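Long-range contacts in tRNA (guanine(26)-N(2))-dimethyltransferase (Pyrococcus horikoshii, PDB 2DUL), which probably dimethylates the N2 atom of guanine 26 in a number of tRNAs, using S-adenosyl-L-methionine as methyl donor: residues Ala33-Asn44 / Ile60-Pro70; Asn47-Ala57 / Pro70-Asp78. All coordinates share one frame; numbering follows the deposited sequence.

Interaction 1 of 2, residues Ala33-Asn44 / Ile60-Pro70; sequences ALNRDIVVVLLN and IRGIRFALETP
Two helices that flank the central sheet of a class I methyltransferase fold meet through a salt-bridge network of Asp37, Arg64 and Glu68. The axes of helix segments 33-44 and 60-68 approach to 10.2 Å at a crossing angle of -35°, and the side chain of Arg64 enters as a knob among Ala33, Arg36, Asp37 and Val40. Arg64 NH2 donates to Asp37 OD1 at 2.7 Å, nearly along the C-O axis of the acid and within the guanidinium plane, while the carboxylate stands almost perpendicular to that plane. The same guanidinium grips Glu68 of its own helix side-on, NE to OE2 and NH2 to OE1, which fixes its rotation. Glu8, salt-bridged to both Arg64 NH1 and Arg36 NE, supplies a further negative charge to this buried cluster.

Both Arg36 and Arg61, predicted S-adenosyl-L-methionine ligands, lie at the N-terminal end of this helix pair. Ile60 CG2 sits over one face of the Arg36 guanidinium, 3.7 Å from its CZ. With CG trans to the backbone N (chi1 -169°) and a bend at chi3, the Arg61 chain reaches across to helix 33-46, where its NH2 donates to Asn35 OD1 at 3.1 Å, in the guanidinium plane. NH2 also forms a salt bridge with Asp136, while NH1 pairs with Asp138.

Further along, the contact turns apolar. Leu43 CD2 makes a CH-pi contact over one face of Phe65, 3.9 Å from the ring centroid, whereas Val39 CG1 meets the ring edge at CE2, 3.6 Å away. Beyond them, Asn44 ND2 donates to Glu68 O at 2.9 Å and also to Val40 O in its own helix.

Interaction 2 of 2, residues Asn47-Ala57 / Pro70-Asp78; sequences NPKIVLDALSA and PAEEVWLND
Parallel strands 50-53 and 73-78 pair as neighbours in the central sheet, the two strands of a beta-alpha-beta unit whose crossover is helix 60-68. The regular core runs through alternating backbone bonds, Val51 N to Glu73 O, Trp75 N to Val51 O and Asp53 N to Trp75 O, the last at 2.8 Å. On one face Leu52 CD1 presses on Trp75 CB at 3.6 Å, and helix 121-127 packs against both residues. The other face carries Val51 and Val74 side by side, CG2 to CG2 at 3.8 Å; with Val51 CG1 anti to the carbonyl carbon (chi1 -54°), CG2 falls between the backbone N and the carbonyl carbon, where it also meets Ala71 CB.

The N-terminal end of the pair, at Lys49 and Glu72, is looser and faces solvent. These two side chains touch through Lys49 CD and Glu72 OE1 at 3.3 Å, yet the charged Lys49 NZ stays 5.2 Å from Glu72 OE1. Here the backbone does the holding: Lys49 O accepts from both Glu72 N and Glu73 N.

At the C-terminal ends, Ser56 N donates almost straight (177°) to Asn77 O, while Asn77 ND2 donates to Ala54 O with the acceptor in its amide plane, and Asn77 OD1 accepts from Asn117 ND2. Asp78, a predicted S-adenosyl-L-methionine ligand, accepts from two loop amides, that of Ser80 at OD2. Replacing it by alanine would probably leave the amides of Ala57 and Ser80 without their carboxylate acceptor, with the loop at Ala57 less firmly tied to the strand. Ala57 N approaches Asp78 OD1 at 2.8 Å on the anti side, 30° out of the carboxylate plane.

How the interactions relate
Interactions 1 and 2 alternate along the chain, share Pro70 and have centres 10 Å apart. Helix 60-68, which interaction 1 packs against helix 33-46, is the crossover between the strands paired in interaction 2. The two contacts meet where Gly62 N lies 2.9 Å from Asp53 OD2, a probable hydrogen bond, and Arg61 CB lies 3.3 Å from the same oxygen. Elsewhere Gly62 O packs on Val74 CG1 at 3.5 Å, and Leu43 CG on Pro48 CG at 3.7 Å. Interaction 1 contributes Arg36 and Arg61 to the predicted S-adenosyl-L-methionine site and interaction 2 contributes Asp78, whose side chain is about 10 Å from that of Ile60.

Interaction 1 of 2, residues Ala33-Asn44 / Ile60-Pro70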
loop_
_atom_site.group_PDB
_atom_site.type_symbol
_atom_site.label_atom_id
_atom_site.label_comp_id
_atom_site.label_asym_id
_atom_site.label_seq_id
_atom_site.Cartn_x
_atom_site.Cartn_y
_atom_site.Cartn_z
ATOM N N ALA A 33 6.014 6.642 10.799
ATOM C CA ALA A 33 6.951 7.553 10.155
ATOM C C ALA A 33 7.589 6.853 8.957
ATOM O O ALA A 33 7.902 7.492 7.951
ATOM C CB ALA A 33 8.026 7.991 11.143
ATOM N N LEU A 34 7.787 5.538 9.076
ATOM C CA LEU A 34 8.369 4.740 7.998
ATOM C C LEU A 34 7.431 4.773 6.792
ATOM O O LEU A 34 7.862 4.977 5.658
ATOM C CB LEU A 34 8.562 3.285 8.448
ATOM C CG LEU A 34 8.938 2.274 7.360
ATOM C CD1 LEU A 34 10.285 2.640 6.764
ATOM C CD2 LEU A 34 8.977 0.868 7.942
ATOM N N ASN A 35 6.146 4.557 7.056
ATOM C CA ASN A 35 5.119 4.571 6.019
ATOM C C ASN A 35 5.173 5.907 5.278
ATOM O O ASN A 35 5.160 5.947 4.048
ATOM C CB ASN A 35 3.738 4.370 6.661
ATOM C CG ASN A 35 2.596 4.421 5.652
ATOM O OD1 ASN A 35 2.338 5.456 5.034
ATOM N ND2 ASN A 35 1.899 3.298 5.490
ATOM N N ARG A 36 5.247 7.002 6.030
ATOM C CA ARG A 36 5.303 8.323 5.419
ATOM C C ARG A 36 6.613 8.542 4.650
ATOM O O ARG A 36 6.627 9.221 3.618
ATOM C CB ARG A 36 5.086 9.406 6.483
ATOM C CG ARG A 36 3.644 9.444 7.009
ATOM C CD ARG A 36 3.432 10.562 8.019
ATOM N NE ARG A 36 3.911 10.223 9.360
ATOM C CZ ARG A 36 3.202 9.564 10.273
ATOM N NH1 ARG A 36 1.968 9.156 10.004
ATOM N NH2 ARG A 36 3.724 9.325 11.470
ATOM N N ASP A 37 7.711 7.960 5.133
ATOM C CA ASP A 37 8.983 8.086 4.424
ATOM C C ASP A 37 8.815 7.495 3.023
ATOM O O ASP A 37 9.232 8.094 2.029
ATOM C CB ASP A 37 10.106 7.305 5.120
ATOM C CG ASP A 37 10.754 8.067 6.265
ATOM O OD1 ASP A 37 10.711 9.318 6.278
ATOM O OD2 ASP A 37 11.334 7.400 7.147
ATOM N N ILE A 38 8.218 6.306 2.964
ATOM C CA ILE A 38 8.014 5.603 1.699
ATOM C C ILE A 38 7.248 6.456 0.697
ATOM O O ILE A 38 7.667 6.595 -0.456
ATOM C CB ILE A 38 7.254 4.258 1.913
ATOM C CG1 ILE A 38 8.012 3.382 2.913
ATOM C CG2 ILE A 38 7.102 3.514 0.589
ATOM C CD1 ILE A 38 9.433 3.065 2.504
ATOM N N VAL A 39 6.132 7.032 1.128
ATOM C CA VAL A 39 5.348 7.858 0.220
ATOM C C VAL A 39 6.139 9.105 -0.194
ATOM O O VAL A 39 6.077 9.530 -1.353
ATOM C CB VAL A 39 3.960 8.237 0.838
ATOM C CG1 VAL A 39 4.132 8.969 2.151
ATOM C CG2 VAL A 39 3.165 9.073 -0.152
ATOM N N VAL A 40 6.897 9.678 0.736
ATOM C CA VAL A 40 7.713 10.853 0.426
ATOM C C VAL A 40 8.709 10.490 -0.675
ATOM O O VAL A 40 8.916 11.254 -1.622
ATOM C CB VAL A 40 8.485 11.352 1.679
ATOM C CG1 VAL A 40 9.648 12.260 1.272
ATOM C CG2 VAL A 40 7.538 12.117 2.590
ATOM N N VAL A 41 9.315 9.312 -0.553
ATOM C CA VAL A 41 10.275 8.856 -1.550
ATOM C C VAL A 41 9.594 8.711 -2.905
ATOM O O VAL A 41 10.091 9.203 -3.921
ATOM C CB VAL A 41 10.895 7.500 -1.152
ATOM C CG1 VAL A 41 11.730 6.945 -2.308
ATOM C CG2 VAL A 41 11.765 7.676 0.086
ATOM N N LEU A 42 8.445 8.045 -2.906
ATOM C CA LEU A 42 7.690 7.825 -4.130
ATOM C C LEU A 42 7.306 9.129 -4.816
ATOM O O LEU A 42 7.468 9.270 -6.029
ATOM C CB LEU A 42 6.426 7.007 -3.831
ATOM C CG LEU A 42 5.552 6.671 -5.046
ATOM C CD1 LEU A 42 6.382 5.908 -6.074
ATOM C CD2 LEU A 42 4.344 5.849 -4.613
ATOM N N LEU A 43 6.801 10.085 -4.043
ATOM C CA LEU A 43 6.387 11.359 -4.610
ATOM C C LEU A 43 7.546 12.118 -5.244
ATOM O O LEU A 43 7.343 12.904 -6.169
ATOM C CB LEU A 43 5.694 12.224 -3.549
ATOM C CG LEU A 43 4.163 12.097 -3.484
ATOM C CD1 LEU A 43 3.738 10.642 -3.511
ATOM C CD2 LEU A 43 3.652 12.789 -2.231
ATOM N N ASN A 44 8.759 11.876 -4.756
ATOM C CA ASN A 44 9.936 12.535 -5.306
ATOM C C ASN A 44 10.328 11.929 -6.646
ATOM O O ASN A 44 11.203 12.445 -7.341
ATOM C CB ASN A 44 11.097 12.454 -4.316
ATOM C CG ASN A 44 11.119 13.629 -3.360
ATOM O OD1 ASN A 44 11.430 14.750 -3.758
ATOM N ND2 ASN A 44 10.775 13.385 -2.099
ATOM N N ILE A 60 0.636 15.669 9.955
ATOM C CA ILE A 60 2.008 15.268 9.649
ATOM C C ILE A 60 2.258 14.812 8.212
ATOM O O ILE A 60 3.262 15.191 7.610
ATOM C CB ILE A 60 2.500 14.153 10.618
ATOM C CG1 ILE A 60 3.946 13.771 10.286
ATOM C CG2 ILE A 60 1.604 12.927 10.520
ATOM C CD1 ILE A 60 4.940 14.910 10.447
ATOM N N ARG A 61 1.356 14.008 7.659
ATOM C CA ARG A 61 1.550 13.511 6.296
ATOM C C ARG A 61 1.581 14.648 5.279
ATOM O O ARG A 61 2.537 14.768 4.515
ATOM C CB ARG A 61 0.452 12.505 5.929
ATOM C CG ARG A 61 0.711 11.727 4.646
ATOM C CD ARG A 61 -0.387 10.695 4.398
ATOM N NE ARG A 61 -0.466 9.709 5.472
ATOM C CZ ARG A 61 0.187 8.550 5.488
ATOM N NH1 ARG A 61 0.046 7.735 6.521
ATOM N NH2 ARG A 61 0.962 8.193 4.469
ATOM N N GLY A 62 0.540 15.476 5.275
ATOM C CA GLY A 62 0.478 16.592 4.347
ATOM C C GLY A 62 1.612 17.590 4.543
ATOM O O GLY A 62 2.146 18.134 3.576
ATOM N N ILE A 63 1.982 17.842 5.793
ATOM C CA ILE A 63 3.070 18.774 6.070
ATOM C C ILE A 63 4.372 18.240 5.474
ATOM O O ILE A 63 5.143 18.995 4.877
ATOM C CB ILE A 63 3.230 19.007 7.591
ATOM C CG1 ILE A 63 2.053 19.844 8.100
ATOM C CG2 ILE A 63 4.550 19.720 7.883
ATOM C CD1 ILE A 63 1.905 19.855 9.608
ATOM N N ARG A 64 4.619 16.941 5.616
ATOM C CA ARG A 64 5.838 16.372 5.047
ATOM C C ARG A 64 5.770 16.391 3.519
ATOM O O ARG A 64 6.785 16.585 2.851
ATOM C CB ARG A 64 6.070 14.954 5.570
ATOM C CG ARG A 64 6.413 14.924 7.056
ATOM C CD ARG A 64 6.987 13.582 7.456
ATOM N NE ARG A 64 8.211 13.280 6.720
ATOM C CZ ARG A 64 8.773 12.076 6.670
ATOM N NH1 ARG A 64 8.222 11.056 7.319
ATOM N NH2 ARG A 64 9.877 11.886 5.959
ATOM N N PHE A 65 4.581 16.195 2.959
ATOM C CA PHE A 65 4.430 16.245 1.502
ATOM C C PHE A 65 4.881 17.629 1.031
ATOM O O PHE A 65 5.647 17.761 0.077
ATOM C CB PHE A 65 2.967 16.052 1.096
ATOM C CG PHE A 65 2.473 14.633 1.204
ATOM C CD1 PHE A 65 1.117 14.352 1.036
ATOM C CD2 PHE A 65 3.349 13.581 1.460
ATOM C CE1 PHE A 65 0.641 13.045 1.122
ATOM C CE2 PHE A 65 2.881 12.271 1.547
ATOM C CZ PHE A 65 1.525 12.003 1.378
ATOM N N ALA A 66 4.392 18.657 1.717
ATOM C CA ALA A 66 4.719 20.038 1.378
ATOM C C ALA A 66 6.199 20.371 1.583
ATOM O O ALA A 66 6.814 21.037 0.745
ATOM C CB ALA A 66 3.848 20.993 2.199
ATOM N N LEU A 67 6.774 19.896 2.684
ATOM C CA LEU A 67 8.180 20.179 2.980
ATOM C C LEU A 67 9.209 19.307 2.269
ATOM O O LEU A 67 10.343 19.743 2.055
ATOM C CB LEU A 67 8.444 20.062 4.488
ATOM C CG LEU A 67 7.791 21.043 5.459
ATOM C CD1 LEU A 67 7.983 20.542 6.892
ATOM C CD2 LEU A 67 8.392 22.432 5.282
ATOM N N GLU A 68 8.824 18.091 1.892
ATOM C CA GLU A 68 9.781 17.165 1.297
ATOM C C GLU A 68 9.545 16.629 -0.111
ATOM O O GLU A 68 10.296 15.771 -0.569
ATOM C CB GLU A 68 9.959 15.982 2.254
ATOM C CG GLU A 68 10.338 16.408 3.667
ATOM C CD GLU A 68 10.325 15.259 4.660
ATOM O OE1 GLU A 68 10.848 14.174 4.323
ATOM O OE2 GLU A 68 9.798 15.443 5.782
ATOM N N THR A 69 8.526 17.119 -0.804
ATOM C CA THR A 69 8.257 16.630 -2.150
ATOM C C THR A 69 7.937 17.788 -3.085
ATOM O O THR A 69 7.712 18.910 -2.639
ATOM C CB THR A 69 7.066 15.648 -2.168
ATOM O OG1 THR A 69 5.838 16.383 -2.082
ATOM C CG2 THR A 69 7.153 14.682 -0.991
ATOM N N PRO A 70 7.919 17.527 -4.401
ATOM C CA PRO A 70 7.624 18.552 -5.408
ATOM C C PRO A 70 6.151 18.972 -5.455
ATOM O O PRO A 70 5.754 19.754 -6.323
ATOM C CB PRO A 70 8.065 17.886 -6.717
ATOM C CG PRO A 70 9.114 16.907 -6.275
ATOM C CD PRO A 70 8.478 16.324 -5.040
HETATM O O HOH W 1 -0.662 10.120 8.913
#

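Interaction 2 of 2, residues Asn47-Ala57 / Pro70-Asp78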
loop_
_atom_site.group_PDB
_atom_site.type_symbol
_atom_site.label_atom_id
_atom_site.label_comp_id
_atom_site.label_asym_id
_atom_site.label_seq_id
_atom_site.Cartn_x
_atom_site.Cartn_y
_atom_site.Cartn_z
ATOM N N ASN A 47 6.399 12.933 -8.740
ATOM C CA ASN A 47 6.163 14.379 -8.779
ATOM C C ASN A 47 4.720 14.873 -8.949
ATOM O O ASN A 47 4.473 15.796 -9.729
ATOM C CB ASN A 47 7.011 14.996 -9.899
ATOM C CG ASN A 47 8.468 14.579 -9.834
ATOM O OD1 ASN A 47 9.169 14.600 -10.846
ATOM N ND2 ASN A 47 8.935 14.212 -8.645
ATOM N N PRO A 48 3.751 14.286 -8.226
ATOM C CA PRO A 48 2.377 14.782 -8.401
ATOM C C PRO A 48 2.261 16.229 -7.902
ATOM O O PRO A 48 2.798 16.573 -6.845
ATOM C CB PRO A 48 1.548 13.797 -7.577
ATOM C CG PRO A 48 2.495 13.417 -6.469
ATOM C CD PRO A 48 3.807 13.225 -7.205
ATOM N N LYS A 49 1.566 17.072 -8.660
ATOM C CA LYS A 49 1.418 18.485 -8.303
ATOM C C LYS A 49 0.377 18.799 -7.225
ATOM O O LYS A 49 0.671 19.512 -6.260
ATOM C CB LYS A 49 1.109 19.301 -9.564
ATOM C CG LYS A 49 0.916 20.792 -9.325
ATOM C CD LYS A 49 0.898 21.577 -10.638
ATOM C CE LYS A 49 -0.302 21.228 -11.510
ATOM N NZ LYS A 49 -1.576 21.685 -10.895
ATOM N N ILE A 50 -0.837 18.280 -7.399
ATOM C CA ILE A 50 -1.926 18.514 -6.453
ATOM C C ILE A 50 -2.176 17.231 -5.662
ATOM O O ILE A 50 -2.574 16.212 -6.226
ATOM C CB ILE A 50 -3.208 18.915 -7.200
ATOM C CG1 ILE A 50 -2.895 20.036 -8.193
ATOM C CG2 ILE A 50 -4.270 19.377 -6.216
ATOM C CD1 ILE A 50 -4.069 20.414 -9.082
ATOM N N VAL A 51 -1.959 17.283 -4.353
ATOM C CA VAL A 51 -2.120 16.090 -3.532
ATOM C C VAL A 51 -3.051 16.269 -2.341
ATOM O O VAL A 51 -3.261 17.380 -1.860
ATOM C CB VAL A 51 -0.750 15.614 -3.032
ATOM C CG1 VAL A 51 0.196 15.434 -4.222
ATOM C CG2 VAL A 51 -0.168 16.626 -2.047
ATOM N N LEU A 52 -3.602 15.155 -1.872
ATOM C CA LEU A 52 -4.519 15.163 -0.745
ATOM C C LEU A 52 -4.144 14.178 0.365
ATOM O O LEU A 52 -3.883 12.998 0.108
ATOM C CB LEU A 52 -5.942 14.834 -1.224
ATOM C CG LEU A 52 -6.966 14.535 -0.119
ATOM C CD1 LEU A 52 -7.236 15.804 0.685
ATOM C CD2 LEU A 52 -8.263 14.007 -0.733
ATOM N N ASP A 53 -4.115 14.686 1.594
ATOM C CA ASP A 53 -3.868 13.883 2.791
ATOM C C ASP A 53 -5.307 13.825 3.329
ATOM O O ASP A 53 -5.741 14.709 4.067
ATOM C CB ASP A 53 -2.935 14.638 3.749
ATOM C CG ASP A 53 -2.761 13.932 5.087
ATOM O OD1 ASP A 53 -3.238 12.788 5.235
ATOM O OD2 ASP A 53 -2.136 14.526 5.993
ATOM N N ALA A 54 -6.042 12.795 2.910
ATOM C CA ALA A 54 -7.465 12.618 3.237
ATOM C C ALA A 54 -7.917 12.566 4.693
ATOM O O ALA A 54 -8.966 13.117 5.033
ATOM C CB ALA A 54 -8.011 11.389 2.491
ATOM N N LEU A 55 -7.147 11.889 5.538
ATOM C CA LEU A 55 -7.458 11.754 6.962
ATOM C C LEU A 55 -6.154 12.125 7.663
ATOM O O LEU A 55 -5.366 11.261 8.036
ATOM C CB LEU A 55 -7.857 10.305 7.251
ATOM C CG LEU A 55 -9.099 9.880 6.450
ATOM C CD1 LEU A 55 -8.912 8.485 5.878
ATOM C CD2 LEU A 55 -10.327 9.950 7.342
ATOM N N SER A 56 -5.951 13.431 7.828
ATOM C CA SER A 56 -4.724 13.995 8.384
ATOM C C SER A 56 -4.396 13.931 9.871
ATOM O O SER A 56 -3.219 13.917 10.226
ATOM C CB SER A 56 -4.611 15.459 7.951
ATOM O OG SER A 56 -4.811 15.587 6.557
ATOM N N ALA A 57 -5.405 13.935 10.735
ATOM C CA ALA A 57 -5.156 13.905 12.182
ATOM C C ALA A 57 -4.312 15.118 12.593
ATOM O O ALA A 57 -4.821 16.242 12.652
ATOM C CB ALA A 57 -4.449 12.608 12.570
ATOM N N PRO A 70 7.919 17.527 -4.401
ATOM C CA PRO A 70 7.624 18.552 -5.408
ATOM C C PRO A 70 6.151 18.972 -5.455
ATOM O O PRO A 70 5.754 19.754 -6.323
ATOM C CB PRO A 70 8.065 17.886 -6.717
ATOM C CG PRO A 70 9.114 16.907 -6.275
ATOM C CD PRO A 70 8.478 16.324 -5.040
ATOM N N ALA A 71 5.341 18.454 -4.535
ATOM C CA ALA A 71 3.923 18.809 -4.511
ATOM C C ALA A 71 3.790 20.328 -4.421
ATOM O O ALA A 71 4.491 20.971 -3.641
ATOM C CB ALA A 71 3.226 18.139 -3.316
ATOM N N GLU A 72 2.896 20.899 -5.225
ATOM C CA GLU A 72 2.685 22.346 -5.249
ATOM C C GLU A 72 1.470 22.792 -4.442
ATOM O O GLU A 72 1.464 23.874 -3.852
ATOM C CB GLU A 72 2.538 22.818 -6.698
ATOM C CG GLU A 72 3.849 22.818 -7.469
ATOM C CD GLU A 72 3.669 23.050 -8.961
ATOM O OE1 GLU A 72 2.836 23.898 -9.343
ATOM O OE2 GLU A 72 4.375 22.391 -9.752
ATOM N N GLU A 73 0.436 21.959 -4.429
ATOM C CA GLU A 73 -0.787 22.261 -3.700
ATOM C C GLU A 73 -1.093 21.048 -2.835
ATOM O O GLU A 73 -1.298 19.944 -3.348
ATOM C CB GLU A 73 -1.940 22.517 -4.674
ATOM C CG GLU A 73 -3.195 23.069 -4.016
ATOM C CD GLU A 73 -4.298 23.375 -5.017
ATOM O OE1 GLU A 73 -4.100 24.249 -5.892
ATOM O OE2 GLU A 73 -5.366 22.740 -4.930
ATOM N N VAL A 74 -1.109 21.252 -1.522
ATOM C CA VAL A 74 -1.355 20.161 -0.588
ATOM C C VAL A 74 -2.596 20.398 0.253
ATOM O O VAL A 74 -2.716 21.424 0.922
ATOM C CB VAL A 74 -0.150 19.968 0.366
ATOM C CG1 VAL A 74 -0.372 18.742 1.252
ATOM C CG2 VAL A 74 1.139 19.833 -0.445
ATOM N N TRP A 75 -3.520 19.443 0.209
ATOM C CA TRP A 75 -4.747 19.531 0.985
ATOM C C TRP A 75 -4.668 18.596 2.190
ATOM O O TRP A 75 -4.253 17.440 2.074
ATOM C CB TRP A 75 -5.960 19.150 0.130
ATOM C CG TRP A 75 -6.291 20.145 -0.939
ATOM C CD1 TRP A 75 -5.473 20.573 -1.943
ATOM C CD2 TRP A 75 -7.544 20.815 -1.128
ATOM N NE1 TRP A 75 -6.138 21.466 -2.747
ATOM C CE2 TRP A 75 -7.411 21.633 -2.270
ATOM C CE3 TRP A 75 -8.766 20.804 -0.443
ATOM C CZ2 TRP A 75 -8.456 22.434 -2.748
ATOM C CZ3 TRP A 75 -9.808 21.600 -0.916
ATOM C CH2 TRP A 75 -9.643 22.404 -2.060
ATOM N N LEU A 76 -5.057 19.115 3.346
ATOM C CA LEU A 76 -5.073 18.346 4.581
ATOM C C LEU A 76 -6.520 18.348 5.046
ATOM O O LEU A 76 -7.148 19.403 5.113
ATOM C CB LEU A 76 -4.197 19.005 5.646
ATOM C CG LEU A 76 -2.689 19.105 5.406
ATOM C CD1 LEU A 76 -2.398 20.234 4.438
ATOM C CD2 LEU A 76 -1.989 19.371 6.734
ATOM N N ASN A 77 -7.054 17.179 5.370
ATOM C CA ASN A 77 -8.442 17.109 5.801
ATOM C C ASN A 77 -8.680 16.193 6.994
ATOM O O ASN A 77 -8.009 15.182 7.156
ATOM C CB ASN A 77 -9.321 16.624 4.645
ATOM C CG ASN A 77 -10.781 16.470 5.047
ATOM O OD1 ASN A 77 -11.524 17.450 5.126
ATOM N ND2 ASN A 77 -11.193 15.234 5.316
ATOM N N ASP A 78 -9.649 16.567 7.824
ATOM C CA ASP A 78 -10.046 15.756 8.972
ATOM C C ASP A 78 -11.423 16.211 9.439
ATOM O O ASP A 78 -11.723 17.406 9.466
ATOM C CB ASP A 78 -9.046 15.867 10.124
ATOM C CG ASP A 78 -9.116 14.667 11.060
ATOM O OD1 ASP A 78 -8.223 13.797 10.982
ATOM O OD2 ASP A 78 -10.075 14.583 11.859
#